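Phosphatase (Thermotoga maritima, PDB 1NF2) is a haloacid dehalogenase-family hydrolase that probably acts as a magnesium-dependent phosphatase, with a separate substrate-binding domain beside its catalytic domain. Local coordinates at residues K147-K161 and V174-P186. Sequence-based numbering, arbitrary orientation.
Sequences KLLLIDTPERLDELK and VFKSFPTYLEIVP
Strands 147-151 and 181-186 are antiparallel neighbours in the mixed sheet of the alpha/beta domain that accompanies the HAD catalytic domain, and L148 and L150 pair with I184 and L182 through two backbone bonds each. L150 N reaches L182 O at 2.8 Å, and L182 N returns a bond to L150 O. Alternation then sorts the side chains. L148, L150, L182 and I184 face helices 85-95 and 154-168, where leucine and isoleucine suit a buried layer: the side chains of L150 and I184 cross at a slant, CD1 of L150 lying 3.8 Å from CD1 of I184, and I91 of helix 85-95 touches both L148 and I184. Helix 154-168, which follows the first strand, packs on this same face. L157 reaches down from the helix alongside L182, which points up from the sheet, L157 CD1 lying 3.7 Å from L182 CB, while L182 CD1 extends to the backbone of K161. T153 is the N-cap of this helix: its OG1 accepts a bond from R156 N.

L149, I151, Y181 and E183 lie on the other face. I151 runs alongside Y181 with CD1 near the ring edge, where CG1 anti to the backbone N (chi1 164°) directs it, though the exact place of CD1 is doubtful; Y122 of helix 117-125 meets the same ring edge-to-face. At the other end of the strand pair, where 147-151 begins, K147 stretches its extended chain past V185 CG1, so that its methylenes are packed while NZ forms a 2.8 Å salt bridge with E183 OE1, on the syn side but 33° out of the carboxylate plane.

A second lysine bridges helix and sheet edge. Bent at chi2, chi3 and chi4, K176 curls its methylenes against L157, a fit for a long aliphatic chain with a charged end, and K176 NZ meets D158 OD2 at 2.8 Å, nearly along the C-O axis of that oxygen.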
loop_
_atom_site.group_PDB
_atom_site.type_symbol
_atom_site.label_atom_id
_atom_site.label_comp_id
_atom_site.label_asym_id
_atom_site.label_seq_id
_atom_site.Cartn_x
_atom_site.Cartn_y
_atom_site.Cartn_z
ATOM N N LYS A 147 -2.213 11.017 4.079
ATOM C CA LYS A 147 -1.119 11.558 3.293
ATOM C C LYS A 147 -1.525 12.698 2.368
ATOM O O LYS A 147 -2.701 12.897 2.071
ATOM C CB LYS A 147 -0.411 10.461 2.493
ATOM C CG LYS A 147 -1.190 9.862 1.353
ATOM C CD LYS A 147 -0.293 8.895 0.590
ATOM C CE LYS A 147 -1.051 8.112 -0.469
ATOM N NZ LYS A 147 -0.184 7.052 -1.058
ATOM N N LEU A 148 -0.521 13.449 1.936
ATOM C CA LEU A 148 -0.720 14.584 1.054
ATOM C C LEU A 148 0.033 14.273 -0.211
ATOM O O LEU A 148 1.033 13.558 -0.189
ATOM C CB LEU A 148 -0.157 15.861 1.698
ATOM C CG LEU A 148 -0.853 16.231 3.010
ATOM C CD1 LEU A 148 -0.105 17.361 3.713
ATOM C CD2 LEU A 148 -2.286 16.627 2.722
ATOM N N LEU A 149 -0.453 14.805 -1.318
ATOM C CA LEU A 149 0.193 14.569 -2.590
ATOM C C LEU A 149 0.150 15.839 -3.418
ATOM O O LEU A 149 -0.891 16.480 -3.529
ATOM C CB LEU A 149 -0.512 13.425 -3.325
ATOM C CG LEU A 149 0.117 12.935 -4.632
ATOM C CD1 LEU A 149 -0.420 11.555 -4.965
ATOM C CD2 LEU A 149 -0.179 13.914 -5.754
ATOM N N LEU A 150 1.294 16.207 -3.982
ATOM C CA LEU A 150 1.378 17.386 -4.827
ATOM C C LEU A 150 1.597 16.927 -6.256
ATOM O O LEU A 150 2.340 15.976 -6.503
ATOM C CB LEU A 150 2.542 18.287 -4.404
ATOM C CG LEU A 150 2.317 19.226 -3.215
ATOM C CD1 LEU A 150 2.046 18.422 -1.955
ATOM C CD2 LEU A 150 3.545 20.108 -3.047
ATOM N N ILE A 151 0.953 17.609 -7.193
ATOM C CA ILE A 151 1.081 17.268 -8.600
ATOM C C ILE A 151 1.536 18.489 -9.405
ATOM O O ILE A 151 0.867 19.524 -9.417
ATOM C CB ILE A 151 -0.267 16.716 -9.143
ATOM C CG1 ILE A 151 -0.278 16.723 -10.672
ATOM C CG2 ILE A 151 -1.422 17.520 -8.573
ATOM C CD1 ILE A 151 0.690 15.771 -11.300
ATOM N N ASP A 152 2.690 18.362 -10.056
ATOM C CA ASP A 152 3.234 19.444 -10.865
ATOM C C ASP A 152 4.201 18.871 -11.898
ATOM O O ASP A 152 4.430 17.661 -11.941
ATOM C CB ASP A 152 3.963 20.463 -9.978
ATOM C CG ASP A 152 3.853 21.892 -10.509
ATOM O OD1 ASP A 152 4.335 22.157 -11.636
ATOM O OD2 ASP A 152 3.278 22.750 -9.799
ATOM N N THR A 153 4.759 19.743 -12.733
ATOM C CA THR A 153 5.705 19.318 -13.753
ATOM C C THR A 153 6.896 18.708 -13.030
ATOM O O THR A 153 7.219 19.108 -11.912
ATOM C CB THR A 153 6.191 20.507 -14.607
ATOM O OG1 THR A 153 7.216 21.218 -13.904
ATOM C CG2 THR A 153 5.038 21.460 -14.894
ATOM N N PRO A 154 7.562 17.725 -13.653
ATOM C CA PRO A 154 8.717 17.096 -13.006
ATOM C C PRO A 154 9.716 18.155 -12.565
ATOM O O PRO A 154 10.475 17.961 -11.616
ATOM C CB PRO A 154 9.270 16.189 -14.100
ATOM C CG PRO A 154 8.034 15.801 -14.854
ATOM C CD PRO A 154 7.312 17.125 -14.974
ATOM N N GLU A 155 9.689 19.283 -13.265
ATOM C CA GLU A 155 10.577 20.404 -12.989
ATOM C C GLU A 155 10.305 21.043 -11.629
ATOM O O GLU A 155 11.100 20.910 -10.695
ATOM C CB GLU A 155 10.422 21.456 -14.090
ATOM C CG GLU A 155 11.269 22.700 -13.895
ATOM C CD GLU A 155 12.751 22.394 -13.835
ATOM O OE1 GLU A 155 13.549 23.348 -13.741
ATOM O OE2 GLU A 155 13.119 21.201 -13.881
ATOM N N ARG A 156 9.174 21.734 -11.528
ATOM C CA ARG A 156 8.791 22.413 -10.302
ATOM C C ARG A 156 8.607 21.449 -9.132
ATOM O O ARG A 156 8.825 21.819 -7.977
ATOM C CB ARG A 156 7.506 23.216 -10.529
ATOM C CG ARG A 156 7.361 24.418 -9.600
ATOM C CD ARG A 156 6.326 25.403 -10.128
ATOM N NE ARG A 156 5.005 25.199 -9.544
ATOM C CZ ARG A 156 4.667 25.577 -8.315
ATOM N NH1 ARG A 156 5.556 26.181 -7.538
ATOM N NH2 ARG A 156 3.440 25.355 -7.865
ATOM N N LEU A 157 8.218 20.212 -9.431
ATOM C CA LEU A 157 8.012 19.220 -8.383
ATOM C C LEU A 157 9.347 18.832 -7.750
ATOM O O LEU A 157 9.412 18.545 -6.555
ATOM C CB LEU A 157 7.319 17.976 -8.947
ATOM C CG LEU A 157 6.507 17.154 -7.942
ATOM C CD1 LEU A 157 5.353 18.003 -7.418
ATOM C CD2 LEU A 157 5.972 15.895 -8.606
ATOM N N ASP A 158 10.408 18.820 -8.551
ATOM C CA ASP A 158 11.736 18.486 -8.037
ATOM C C ASP A 158 12.187 19.579 -7.075
ATOM O O ASP A 158 12.951 19.328 -6.142
ATOM C CB ASP A 158 12.751 18.372 -9.178
ATOM C CG ASP A 158 12.761 17.000 -9.821
ATOM O OD1 ASP A 158 13.533 16.804 -10.784
ATOM O OD2 ASP A 158 12.004 16.117 -9.366
ATOM N N GLU A 159 11.713 20.798 -7.318
ATOM C CA GLU A 159 12.060 21.931 -6.473
ATOM C C GLU A 159 11.222 21.884 -5.199
ATOM O O GLU A 159 11.740 22.061 -4.098
ATOM C CB GLU A 159 11.819 23.243 -7.228
ATOM C CG GLU A 159 12.644 23.365 -8.505
ATOM C CD GLU A 159 12.345 24.627 -9.297
ATOM O OE1 GLU A 159 12.956 24.811 -10.370
ATOM O OE2 GLU A 159 11.502 25.436 -8.855
ATOM N N LEU A 160 9.926 21.636 -5.353
ATOM C CA LEU A 160 9.043 21.555 -4.203
ATOM C C LEU A 160 9.523 20.456 -3.264
ATOM O O LEU A 160 9.537 20.628 -2.046
ATOM C CB LEU A 160 7.613 21.282 -4.655
ATOM C CG LEU A 160 6.979 22.430 -5.436
ATOM C CD1 LEU A 160 5.564 22.059 -5.838
ATOM C CD2 LEU A 160 6.978 23.689 -4.574
ATOM N N LYS A 161 9.930 19.332 -3.841
ATOM C CA LYS A 161 10.435 18.203 -3.070
ATOM C C LYS A 161 11.578 18.690 -2.182
ATOM O O LYS A 161 11.601 18.448 -0.976
ATOM C CB LYS A 161 10.943 17.125 -4.027
ATOM C CG LYS A 161 11.146 15.757 -3.413
ATOM C CD LYS A 161 12.451 15.633 -2.665
ATOM C CE LYS A 161 12.611 14.217 -2.126
ATOM N NZ LYS A 161 13.953 13.978 -1.531
ATOM N N VAL A 174 8.906 12.609 2.841
ATOM C CA VAL A 174 8.576 13.263 1.580
ATOM C C VAL A 174 9.349 12.628 0.424
ATOM O O VAL A 174 10.573 12.557 0.458
ATOM C CB VAL A 174 8.899 14.775 1.639
ATOM C CG1 VAL A 174 8.110 15.434 2.758
ATOM C CG2 VAL A 174 10.372 14.978 1.874
ATOM N N PHE A 175 8.635 12.159 -0.596
ATOM C CA PHE A 175 9.302 11.529 -1.735
ATOM C C PHE A 175 8.476 11.556 -3.013
ATOM O O PHE A 175 7.250 11.680 -2.982
ATOM C CB PHE A 175 9.673 10.071 -1.409
ATOM C CG PHE A 175 8.484 9.151 -1.281
ATOM C CD1 PHE A 175 7.666 9.196 -0.155
ATOM C CD2 PHE A 175 8.162 8.264 -2.304
ATOM C CE1 PHE A 175 6.536 8.371 -0.048
ATOM C CE2 PHE A 175 7.036 7.436 -2.211
ATOM C CZ PHE A 175 6.221 7.491 -1.078
ATOM N N LYS A 176 9.170 11.451 -4.140
ATOM C CA LYS A 176 8.526 11.436 -5.443
ATOM C C LYS A 176 8.093 9.999 -5.695
ATOM O O LYS A 176 8.893 9.073 -5.536
ATOM C CB LYS A 176 9.515 11.867 -6.528
ATOM C CG LYS A 176 10.009 13.300 -6.413
ATOM C CD LYS A 176 9.001 14.289 -6.967
ATOM C CE LYS A 176 8.769 14.069 -8.459
ATOM N NZ LYS A 176 10.029 14.134 -9.250
ATOM N N SER A 177 6.831 9.802 -6.061
ATOM C CA SER A 177 6.348 8.455 -6.342
ATOM C C SER A 177 6.567 8.238 -7.831
ATOM O O SER A 177 6.809 7.119 -8.287
ATOM C CB SER A 177 4.863 8.323 -5.999
ATOM O OG SER A 177 4.072 9.184 -6.796
ATOM N N PHE A 178 6.489 9.341 -8.572
ATOM C CA PHE A 178 6.688 9.361 -10.013
ATOM C C PHE A 178 7.052 10.785 -10.424
ATOM O O PHE A 178 6.885 11.722 -9.647
ATOM C CB PHE A 178 5.421 8.890 -10.738
ATOM C CG PHE A 178 5.180 7.409 -10.629
ATOM C CD1 PHE A 178 6.162 6.504 -11.031
ATOM C CD2 PHE A 178 3.989 6.916 -10.108
ATOM C CE1 PHE A 178 5.962 5.128 -10.910
ATOM C CE2 PHE A 178 3.779 5.542 -9.984
ATOM C CZ PHE A 178 4.769 4.647 -10.386
ATOM N N PRO A 179 7.564 10.963 -11.649
ATOM C CA PRO A 179 7.960 12.276 -12.167
ATOM C C PRO A 179 7.025 13.438 -11.843
ATOM O O PRO A 179 7.475 14.559 -11.618
ATOM C CB PRO A 179 8.074 12.026 -13.665
ATOM C CG PRO A 179 8.624 10.641 -13.706
ATOM C CD PRO A 179 7.783 9.918 -12.666
ATOM N N THR A 180 5.725 13.178 -11.814
ATOM C CA THR A 180 4.774 14.242 -11.537
ATOM C C THR A 180 4.008 14.097 -10.226
ATOM O O THR A 180 3.059 14.838 -9.986
ATOM C CB THR A 180 3.755 14.374 -12.683
ATOM O OG1 THR A 180 3.107 13.113 -12.893
ATOM C CG2 THR A 180 4.453 14.806 -13.966
ATOM N N TYR A 181 4.412 13.157 -9.375
ATOM C CA TYR A 181 3.724 12.964 -8.095
ATOM C C TYR A 181 4.673 13.027 -6.900
ATOM O O TYR A 181 5.642 12.269 -6.817
ATOM C CB TYR A 181 2.967 11.627 -8.076
ATOM C CG TYR A 181 2.008 11.428 -9.230
ATOM C CD1 TYR A 181 1.243 12.487 -9.722
ATOM C CD2 TYR A 181 1.858 10.176 -9.828
ATOM C CE1 TYR A 181 0.356 12.307 -10.782
ATOM C CE2 TYR A 181 0.968 9.983 -10.889
ATOM C CZ TYR A 181 0.222 11.054 -11.359
ATOM O OH TYR A 181 -0.663 10.873 -12.396
ATOM N N LEU A 182 4.376 13.939 -5.978
ATOM C CA LEU A 182 5.179 14.127 -4.767
ATOM C C LEU A 182 4.288 13.715 -3.603
ATOM O O LEU A 182 3.165 14.214 -3.469
ATOM C CB LEU A 182 5.557 15.603 -4.608
ATOM C CG LEU A 182 6.889 15.983 -3.951
ATOM C CD1 LEU A 182 6.818 17.446 -3.536
ATOM C CD2 LEU A 182 7.184 15.107 -2.748
ATOM N N GLU A 183 4.782 12.817 -2.763
ATOM C CA GLU A 183 3.994 12.342 -1.632
ATOM C C GLU A 183 4.580 12.699 -0.278
ATOM O O GLU A 183 5.795 12.714 -0.105
ATOM C CB GLU A 183 3.843 10.820 -1.689
ATOM C CG GLU A 183 3.071 10.287 -2.878
ATOM C CD GLU A 183 2.825 8.783 -2.776
ATOM O OE1 GLU A 183 2.181 8.341 -1.798
ATOM O OE2 GLU A 183 3.280 8.042 -3.669
ATOM N N ILE A 184 3.696 12.981 0.673
ATOM C CA ILE A 184 4.081 13.287 2.047
ATOM C C ILE A 184 3.306 12.290 2.894
ATOM O O ILE A 184 2.073 12.293 2.881
ATOM C CB ILE A 184 3.667 14.715 2.480
ATOM C CG1 ILE A 184 4.412 15.764 1.655
ATOM C CG2 ILE A 184 3.999 14.921 3.944
ATOM C CD1 ILE A 184 3.872 15.957 0.290
ATOM N N VAL A 185 4.019 11.441 3.631
ATOM C CA VAL A 185 3.369 10.424 4.455
ATOM C C VAL A 185 3.917 10.330 5.878
ATOM O O VAL A 185 5.000 10.849 6.180
ATOM C CB VAL A 185 3.501 9.032 3.792
ATOM C CG1 VAL A 185 2.817 9.044 2.419
ATOM C CG2 VAL A 185 4.984 8.657 3.658
ATOM N N PRO A 186 3.177 9.646 6.773
ATOM C CA PRO A 186 3.625 9.508 8.156
ATOM C C PRO A 186 5.055 9.005 8.188
ATOM O O PRO A 186 5.440 8.142 7.403
ATOM C CB PRO A 186 2.623 8.530 8.745
ATOM C CG PRO A 186 1.365 8.900 8.014
ATOM C CD PRO A 186 1.866 8.998 6.590
#